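Local coordinates for protein cycloalternan-forming enzyme (Listeria monocytogenes serovar 1/2a, PDB 5F7U) that belongs to glycoside hydrolase family 31, joining a TIM-barrel domain to beta-rich domains and a family 6 carbohydrate-binding module, with glycans bound at several sites, at residues A[693-696]-A[697-701]; A[686-689]-A[690-694]; A[473-476]-A[477-481]. The protein carries 1 engineered substitution. All blocks are in the same frame, centred on the assembly; numbering follows the deposited sequence.

Contact 1 of 3, residues A[693-696]-A[697-701]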
loop_
_atom_site.group_PDB
_atom_site.type_symbol
_atom_site.label_atom_id
_atom_site.label_comp_id
_atom_site.label_asym_id
_atom_site.label_seq_id
_atom_site.Cartn_x
_atom_site.Cartn_y
_atom_site.Cartn_z
ATOM N N LYS A 693 -20.649 -11.854 6.827
ATOM C CA LYS A 693 -20.112 -11.421 8.125
ATOM C C LYS A 693 -19.036 -10.365 7.910
ATOM O O LYS A 693 -19.068 -9.312 8.540
ATOM C CB LYS A 693 -19.566 -12.594 8.929
ATOM C CG LYS A 693 -18.904 -12.172 10.245
ATOM C CD LYS A 693 -18.567 -13.342 11.169
ATOM C CE LYS A 693 -17.281 -14.050 10.748
ATOM N NZ LYS A 693 -16.731 -14.928 11.832
ATOM N N TYR A 694 -18.082 -10.656 7.029
ATOM C CA TYR A 694 -16.971 -9.732 6.801
ATOM C C TYR A 694 -17.369 -8.458 6.065
ATOM O O TYR A 694 -16.943 -7.375 6.458
ATOM C CB TYR A 694 -15.770 -10.452 6.162
ATOM C CG TYR A 694 -15.143 -11.310 7.208
ATOM C CD1 TYR A 694 -14.453 -10.729 8.274
ATOM C CD2 TYR A 694 -15.332 -12.690 7.210
ATOM C CE1 TYR A 694 -13.942 -11.503 9.305
ATOM C CE2 TYR A 694 -14.815 -13.485 8.240
ATOM C CZ TYR A 694 -14.127 -12.880 9.276
ATOM O OH TYR A 694 -13.619 -13.653 10.303
ATOM N N LEU A 695 -18.188 -8.580 5.021
ATOM C CA LEU A 695 -18.682 -7.384 4.348
ATOM C C LEU A 695 -19.501 -6.496 5.304
ATOM O O LEU A 695 -19.330 -5.272 5.315
ATOM C CB LEU A 695 -19.499 -7.717 3.100
ATOM C CG LEU A 695 -20.125 -6.510 2.376
ATOM C CD1 LEU A 695 -19.090 -5.454 1.979
ATOM C CD2 LEU A 695 -20.946 -6.965 1.179
ATOM N N TYR A 696 -20.394 -7.105 6.088
ATOM C CA TYR A 696 -21.199 -6.305 7.032
ATOM C C TYR A 696 -20.321 -5.673 8.096
ATOM O O TYR A 696 -20.531 -4.513 8.465
ATOM C CB TYR A 696 -22.329 -7.111 7.686
ATOM C CG TYR A 696 -23.297 -7.804 6.731
ATOM C CD1 TYR A 696 -23.450 -7.391 5.393
ATOM C CD2 TYR A 696 -24.103 -8.847 7.198
ATOM C CE1 TYR A 696 -24.338 -8.039 4.532
ATOM C CE2 TYR A 696 -24.994 -9.500 6.356
ATOM C CZ TYR A 696 -25.104 -9.093 5.029
ATOM O OH TYR A 696 -25.989 -9.759 4.221
ATOM N N THR A 697 -19.323 -6.417 8.573
ATOM C CA THR A 697 -18.357 -5.841 9.518
ATOM C C THR A 697 -17.674 -4.602 8.931
ATOM O O THR A 697 -17.546 -3.567 9.619
ATOM C CB THR A 697 -17.324 -6.884 10.031
ATOM O OG1 THR A 697 -18.036 -7.906 10.735
ATOM C CG2 THR A 697 -16.349 -6.247 11.008
ATOM N N ARG A 698 -17.245 -4.704 7.665
ATOM C CA ARG A 698 -16.610 -3.574 6.999
ATOM C C ARG A 698 -17.581 -2.383 6.935
ATOM O O ARG A 698 -17.183 -1.244 7.203
ATOM C CB ARG A 698 -16.092 -3.955 5.594
ATOM C CG ARG A 698 -15.362 -2.813 4.900
ATOM C CD ARG A 698 -15.089 -3.140 3.435
ATOM N NE ARG A 698 -14.344 -2.080 2.761
ATOM C CZ ARG A 698 -13.032 -1.879 2.887
ATOM N NH1 ARG A 698 -12.279 -2.633 3.689
ATOM N NH2 ARG A 698 -12.462 -0.892 2.214
ATOM N N MET A 699 -18.845 -2.651 6.618
ATOM C CA MET A 699 -19.824 -1.584 6.607
ATOM C C MET A 699 -20.074 -1.010 8.009
ATOM O O MET A 699 -20.243 0.203 8.153
ATOM C CB MET A 699 -21.108 -1.983 5.877
ATOM C CG MET A 699 -20.874 -2.330 4.400
ATOM S SD MET A 699 -19.973 -1.115 3.409
ATOM C CE MET A 699 -21.267 0.094 3.127
ATOM N N ASN A 700 -20.030 -1.864 9.035
ATOM C CA ASN A 700 -20.137 -1.382 10.436
ATOM C C ASN A 700 -18.956 -0.467 10.785
ATOM O O ASN A 700 -19.101 0.508 11.522
ATOM C CB ASN A 700 -20.155 -2.534 11.457
ATOM C CG ASN A 700 -21.350 -3.469 11.323
ATOM O OD1 ASN A 700 -21.185 -4.685 11.467
ATOM N ND2 ASN A 700 -22.549 -2.931 11.077
ATOM N N LEU A 701 -17.780 -0.805 10.265
ATOM C CA LEU A 701 -16.562 -0.023 10.515
ATOM C C LEU A 701 -16.314 1.098 9.518
ATOM O O LEU A 701 -15.313 1.826 9.617
ATOM C CB LEU A 701 -15.347 -0.961 10.604
ATOM C CG LEU A 701 -15.318 -1.937 11.796
ATOM C CD1 LEU A 701 -14.168 -2.904 11.616
ATOM C CD2 LEU A 701 -15.133 -1.197 13.119
#

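Contact 2 of 3, residues A[686-689]-A[690-694]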
loop_
_atom_site.group_PDB
_atom_site.type_symbol
_atom_site.label_atom_id
_atom_site.label_comp_id
_atom_site.label_asym_id
_atom_site.label_seq_id
_atom_site.Cartn_x
_atom_site.Cartn_y
_atom_site.Cartn_z
ATOM N N THR A 686 -21.506 -22.415 3.136
ATOM C CA THR A 686 -21.096 -21.564 4.266
ATOM C C THR A 686 -20.233 -20.359 3.840
ATOM O O THR A 686 -20.009 -19.459 4.645
ATOM C CB THR A 686 -20.341 -22.346 5.355
ATOM O OG1 THR A 686 -19.069 -22.771 4.840
ATOM C CG2 THR A 686 -21.156 -23.561 5.825
ATOM N N ILE A 687 -19.779 -20.342 2.582
ATOM C CA ILE A 687 -19.064 -19.180 2.038
ATOM C C ILE A 687 -19.912 -17.910 2.134
ATOM O O ILE A 687 -19.405 -16.846 2.502
ATOM C CB ILE A 687 -18.606 -19.419 0.580
ATOM C CG1 ILE A 687 -17.367 -20.328 0.553
ATOM C CG2 ILE A 687 -18.282 -18.107 -0.127
ATOM C CD1 ILE A 687 -17.005 -20.823 -0.833
ATOM N N LEU A 688 -21.200 -18.035 1.805
ATOM C CA LEU A 688 -22.080 -16.870 1.817
ATOM C C LEU A 688 -22.195 -16.179 3.191
ATOM O O LEU A 688 -21.947 -14.963 3.259
ATOM C CB LEU A 688 -23.446 -17.134 1.147
ATOM C CG LEU A 688 -24.360 -15.895 1.124
ATOM C CD1 LEU A 688 -23.811 -14.791 0.211
ATOM C CD2 LEU A 688 -25.764 -16.302 0.715
ATOM N N PRO A 689 -22.551 -16.928 4.270
ATOM C CA PRO A 689 -22.621 -16.256 5.584
ATOM C C PRO A 689 -21.278 -15.723 6.080
ATOM O O PRO A 689 -21.251 -14.678 6.734
ATOM C CB PRO A 689 -23.177 -17.338 6.534
ATOM C CG PRO A 689 -23.107 -18.622 5.777
ATOM C CD PRO A 689 -23.205 -18.254 4.322
ATOM N N THR A 690 -20.180 -16.395 5.725
ATOM C CA THR A 690 -18.849 -15.899 6.082
ATOM C C THR A 690 -18.524 -14.606 5.328
ATOM O O THR A 690 -18.059 -13.623 5.933
ATOM C CB THR A 690 -17.777 -16.994 5.885
ATOM O OG1 THR A 690 -18.116 -18.091 6.739
ATOM C CG2 THR A 690 -16.397 -16.479 6.260
ATOM N N PHE A 691 -18.805 -14.587 4.026
ATOM C CA PHE A 691 -18.634 -13.360 3.234
ATOM C C PHE A 691 -19.485 -12.207 3.795
ATOM O O PHE A 691 -18.996 -11.096 3.964
ATOM C CB PHE A 691 -18.957 -13.581 1.750
ATOM C CG PHE A 691 -18.545 -12.440 0.866
ATOM C CD1 PHE A 691 -19.384 -11.333 0.682
ATOM C CD2 PHE A 691 -17.321 -12.474 0.195
ATOM C CE1 PHE A 691 -18.996 -10.273 -0.138
ATOM C CE2 PHE A 691 -16.922 -11.424 -0.619
ATOM C CZ PHE A 691 -17.769 -10.319 -0.803
ATOM N N GLN A 692 -20.763 -12.480 4.047
ATOM C CA GLN A 692 -21.669 -11.491 4.638
ATOM C C GLN A 692 -21.143 -10.964 5.965
ATOM O O GLN A 692 -21.147 -9.748 6.189
ATOM C CB GLN A 692 -23.058 -12.098 4.831
ATOM C CG GLN A 692 -23.816 -12.321 3.530
ATOM C CD GLN A 692 -25.062 -13.159 3.728
ATOM O OE1 GLN A 692 -25.198 -13.855 4.730
ATOM N NE2 GLN A 692 -25.995 -13.094 2.767
ATOM N N LYS A 693 -20.649 -11.854 6.827
ATOM C CA LYS A 693 -20.112 -11.421 8.125
ATOM C C LYS A 693 -19.036 -10.365 7.910
ATOM O O LYS A 693 -19.068 -9.312 8.540
ATOM C CB LYS A 693 -19.566 -12.594 8.929
ATOM C CG LYS A 693 -18.904 -12.172 10.245
ATOM C CD LYS A 693 -18.567 -13.342 11.169
ATOM C CE LYS A 693 -17.281 -14.050 10.748
ATOM N NZ LYS A 693 -16.731 -14.928 11.832
ATOM N N TYR A 694 -18.082 -10.656 7.029
ATOM C CA TYR A 694 -16.971 -9.732 6.801
ATOM C C TYR A 694 -17.369 -8.458 6.065
ATOM O O TYR A 694 -16.943 -7.375 6.458
ATOM C CB TYR A 694 -15.770 -10.452 6.162
ATOM C CG TYR A 694 -15.143 -11.310 7.208
ATOM C CD1 TYR A 694 -14.453 -10.729 8.274
ATOM C CD2 TYR A 694 -15.332 -12.690 7.210
ATOM C CE1 TYR A 694 -13.942 -11.503 9.305
ATOM C CE2 TYR A 694 -14.815 -13.485 8.240
ATOM C CZ TYR A 694 -14.127 -12.880 9.276
ATOM O OH TYR A 694 -13.619 -13.653 10.303
#

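Contact 3 of 3, residues A[473-476]-A[477-481]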
loop_
_atom_site.group_PDB
_atom_site.type_symbol
_atom_site.label_atom_id
_atom_site.label_comp_id
_atom_site.label_asym_id
_atom_site.label_seq_id
_atom_site.Cartn_x
_atom_site.Cartn_y
_atom_site.Cartn_z
ATOM N N ASN A 473 -9.630 6.325 -38.741
ATOM C CA ASN A 473 -9.810 7.785 -38.720
ATOM C C ASN A 473 -9.062 8.460 -37.560
ATOM O O ASN A 473 -8.314 9.427 -37.765
ATOM C CB ASN A 473 -11.303 8.150 -38.658
ATOM C CG ASN A 473 -12.067 7.825 -39.935
ATOM O OD1 ASN A 473 -11.500 7.457 -40.963
ATOM N ND2 ASN A 473 -13.387 7.958 -39.862
ATOM N N ASP A 474 -9.258 7.929 -36.346
ATOM C CA ASP A 474 -8.616 8.462 -35.155
ATOM C C ASP A 474 -7.097 8.388 -35.234
ATOM O O ASP A 474 -6.414 9.329 -34.831
ATOM C CB ASP A 474 -9.105 7.725 -33.904
ATOM C CG ASP A 474 -10.557 8.036 -33.560
ATOM O OD1 ASP A 474 -11.197 8.884 -34.224
ATOM O OD2 ASP A 474 -11.070 7.432 -32.597
ATOM N N GLU A 475 -6.586 7.282 -35.778
ATOM C CA GLU A 475 -5.152 7.093 -35.922
ATOM C C GLU A 475 -4.532 8.130 -36.855
ATOM O O GLU A 475 -3.500 8.725 -36.527
ATOM C CB GLU A 475 -4.826 5.689 -36.428
ATOM C CG GLU A 475 -3.327 5.449 -36.437
ATOM C CD GLU A 475 -2.924 4.053 -36.828
ATOM O OE1 GLU A 475 -2.007 3.926 -37.665
ATOM O OE2 GLU A 475 -3.513 3.093 -36.308
ATOM N N GLU A 476 -5.158 8.340 -38.014
ATOM C CA GLU A 476 -4.668 9.328 -38.968
ATOM C C GLU A 476 -4.596 10.726 -38.343
ATOM O O GLU A 476 -3.593 11.421 -38.500
ATOM C CB GLU A 476 -5.526 9.330 -40.239
ATOM C CG GLU A 476 -4.941 10.170 -41.370
ATOM C CD GLU A 476 -5.659 9.970 -42.696
ATOM O OE1 GLU A 476 -6.469 9.012 -42.813
ATOM O OE2 GLU A 476 -5.404 10.764 -43.637
ATOM N N TYR A 477 -5.644 11.103 -37.608
ATOM C CA TYR A 477 -5.691 12.380 -36.892
ATOM C C TYR A 477 -4.604 12.492 -35.822
ATOM O O TYR A 477 -3.885 13.499 -35.753
ATOM C CB TYR A 477 -7.080 12.605 -36.269
ATOM C CG TYR A 477 -7.230 13.945 -35.563
ATOM C CD1 TYR A 477 -7.254 15.147 -36.293
ATOM C CD2 TYR A 477 -7.335 14.015 -34.168
ATOM C CE1 TYR A 477 -7.394 16.371 -35.651
ATOM C CE2 TYR A 477 -7.471 15.238 -33.519
ATOM C CZ TYR A 477 -7.494 16.411 -34.266
ATOM O OH TYR A 477 -7.631 17.630 -33.643
ATOM N N MET A 478 -4.504 11.451 -34.992
ATOM C CA MET A 478 -3.536 11.391 -33.908
ATOM C C MET A 478 -2.107 11.612 -34.411
ATOM O O MET A 478 -1.366 12.412 -33.845
ATOM C CB MET A 478 -3.667 10.044 -33.197
ATOM C CG MET A 478 -2.863 9.907 -31.926
ATOM S SD MET A 478 -3.190 8.252 -31.294
ATOM C CE MET A 478 -2.180 8.286 -29.823
ATOM N N ILE A 479 -1.744 10.914 -35.484
ATOM C CA ILE A 479 -0.424 11.051 -36.100
ATOM C C ILE A 479 -0.203 12.460 -36.669
ATOM O O ILE A 479 0.809 13.093 -36.343
ATOM C CB ILE A 479 -0.179 9.951 -37.157
ATOM C CG1 ILE A 479 -0.182 8.571 -36.471
ATOM C CG2 ILE A 479 1.146 10.178 -37.888
ATOM C CD1 ILE A 479 -0.290 7.404 -37.434
ATOM N N SER A 480 -1.153 12.958 -37.471
ATOM C CA SER A 480 -1.019 14.285 -38.105
ATOM C C SER A 480 -0.894 15.436 -37.089
ATOM O O SER A 480 -0.224 16.435 -37.364
ATOM C CB SER A 480 -2.163 14.549 -39.095
ATOM O OG SER A 480 -3.360 14.902 -38.409
ATOM N N GLN A 481 -1.521 15.280 -35.916
ATOM C CA GLN A 481 -1.480 16.297 -34.863
ATOM C C GLN A 481 -0.243 16.233 -33.978
ATOM O O GLN A 481 0.001 17.144 -33.188
ATOM C CB GLN A 481 -2.739 16.222 -33.989
ATOM C CG GLN A 481 -4.015 16.624 -34.702
ATOM C CD GLN A 481 -3.874 17.940 -35.448
ATOM O OE1 GLN A 481 -3.802 18.996 -34.830
ATOM N NE2 GLN A 481 -3.822 17.877 -36.786
#

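Contact 1 of 3, residues A[693-696]-A[697-701]
Thr-697 grips the carbonyl of Lys-693, one helical turn back, with two hydrogen bonds at once. Its backbone N donates to Lys-693 O over 2.9 Å and its hydroxyl OG1 donates to the same O over 2.8 Å, the two donors arriving from opposite faces of the carbonyl plane. OG1 can fold back in this way because it stands beside its own backbone N (chi1 -62°), which turns the methyl CG2 to the carbonyl side. The ordinary i to i-4 ladder continues with Arg-698 N to Tyr-694 O and Asn-700 N to Tyr-696 O, the latter 2.8 Å long.

A less favourable polar approach accompanies the rung at Asn-700. Asn-700 OD1 comes within 3.1 Å of Tyr-696 O, acceptor against acceptor, but OD1 accepts a hydrogen bond from Gly-813 N, while ND2 donates to the carbonyls of Asn-805 and Gln-814, so the amide is held in its rotation.

Apolar packing is slight: Leu-695 CD1 meets Met-699 CG at 4.3 Å. Met-699 CG also rests on a backbone carbonyl, 3.4 Å from Leu-695 O.

Extended from CG to NE, Arg-698 runs away from the helix to the carbonyls of Phe-365, just before strand 367-369, of Ala-655 and Pro-656, just before strand 657-660, and of Ala-653, which ends helix 642-653. Those strands are the first and last of the barrel, so helix 687-700 is pinned where an eight-stranded TIM barrel closes.

Contact 2 of 3, residues A[686-689]-A[690-694]
Leu-688 sends CG to the side opposite its backbone N (chi1 -178°), whereas Gln-692, one turn on, keeps CG beside its own N (chi1 -71°) and extends from there, and the two side chains meet at an oblique crossing. The amide nitrogen does the touching: Gln-692 NE2 sits 3.6 Å from Leu-688 CG, with both leucine methyls only slightly farther off. Asn-390 O accepts a hydrogen bond from NE2 and so fixes which end of the amide faces the leucine. Gln-692 OE1, at the other end, lies 3.6 Å from Pro-689 CA. Closer to the backbone, Gln-692 CG rests 3.2 Å from Leu-688 O, the carbonyl that also takes the hydrogen bond of Gln-692 N at 2.9 Å.

The rung from Thr-690 N to Thr-686 O is longer, 3.3 Å, than that from Phe-691 N to Ile-687 O, 2.8 Å. Thr-690 OG1 is 3.1 Å from Thr-686 O but has its hydrogen bond with Asp-790 OD1, while CG2 of the same threonine touches the edge of the Tyr-694 ring, in its plane.

Ile-687 packs on helix 675-682 and Phe-691 on helix 642-653. With Pro-689, which has no N-H to give, in its first turn, this is the beginning of an amphipathic helix on the outside of the TIM barrel, its apolar side laid against neighbouring helices.

Contact 3 of 3, residues A[473-476]-A[477-481]
Met-478 N donates to Asp-474 O at 2.9 Å and Ile-479 N to Glu-475 O at 3.0 Å; these are nearly straight rungs of an alpha-helix, flanked by a slightly longer one from Tyr-477 N to Asn-473 O, 3.2 Å. Near the end of the helix Tyr-477 O takes two donors, Gln-481 N and the hydroxyl of Ser-480. Ser-480 OG reaches Tyr-477 O over 3.0 Å from well to the side, with a C=O...O angle of 115°, because chi1 of 77° places OG between its own backbone N and carbonyl carbon.

Farther out, Glu-475 and Ile-479 run side by side in the same direction. Methyl CD1 of Ile-479 lies 3.7 Å from Glu-475 CG and 3.9 Å from Glu-475 OE1, and CG1 of Ile-479, beside its own backbone N, rests 3.3 Å from Glu-475 O. Gln-481 CG covers one face of the Tyr-477 ring toward its rim, while Trp-517 meets the same tyrosine edge-to-face.

Glu-475 OE1 forms a salt bridge with Arg-494, which probably eases the approach of OE2 to the like-charged Asp-463. Asp-474 accepts from Tyr-409 OH and, through OD1, from Gln-470 NE2. Asp-474 OD1 thus probably helps to position the amide of Gln-470, a glycan-pocket residue one turn earlier on the same helix, as a second-shell residue would.

All three contacts lie in the family 31 TIM-barrel domain, and each follows successive turns of one helix, contact 2 starting just before it. Contact 3 comes first along the chain, on helix 469-481, which follows the third barrel strand, 452-457. Contacts 2 and 1 come much later and in that order, on helix 687-700 after the last barrel strand; they share Lys-693 and Tyr-694, and their centres are 10 Å apart. Contact 3 stands well away, its centre 49 Å from that of contact 1. Helix 687-700 thus packs between the closing barrel and strand 801-806 of the beta-rich region that follows, whereas helix 469-481 supplies residues to a glycan pocket far from it.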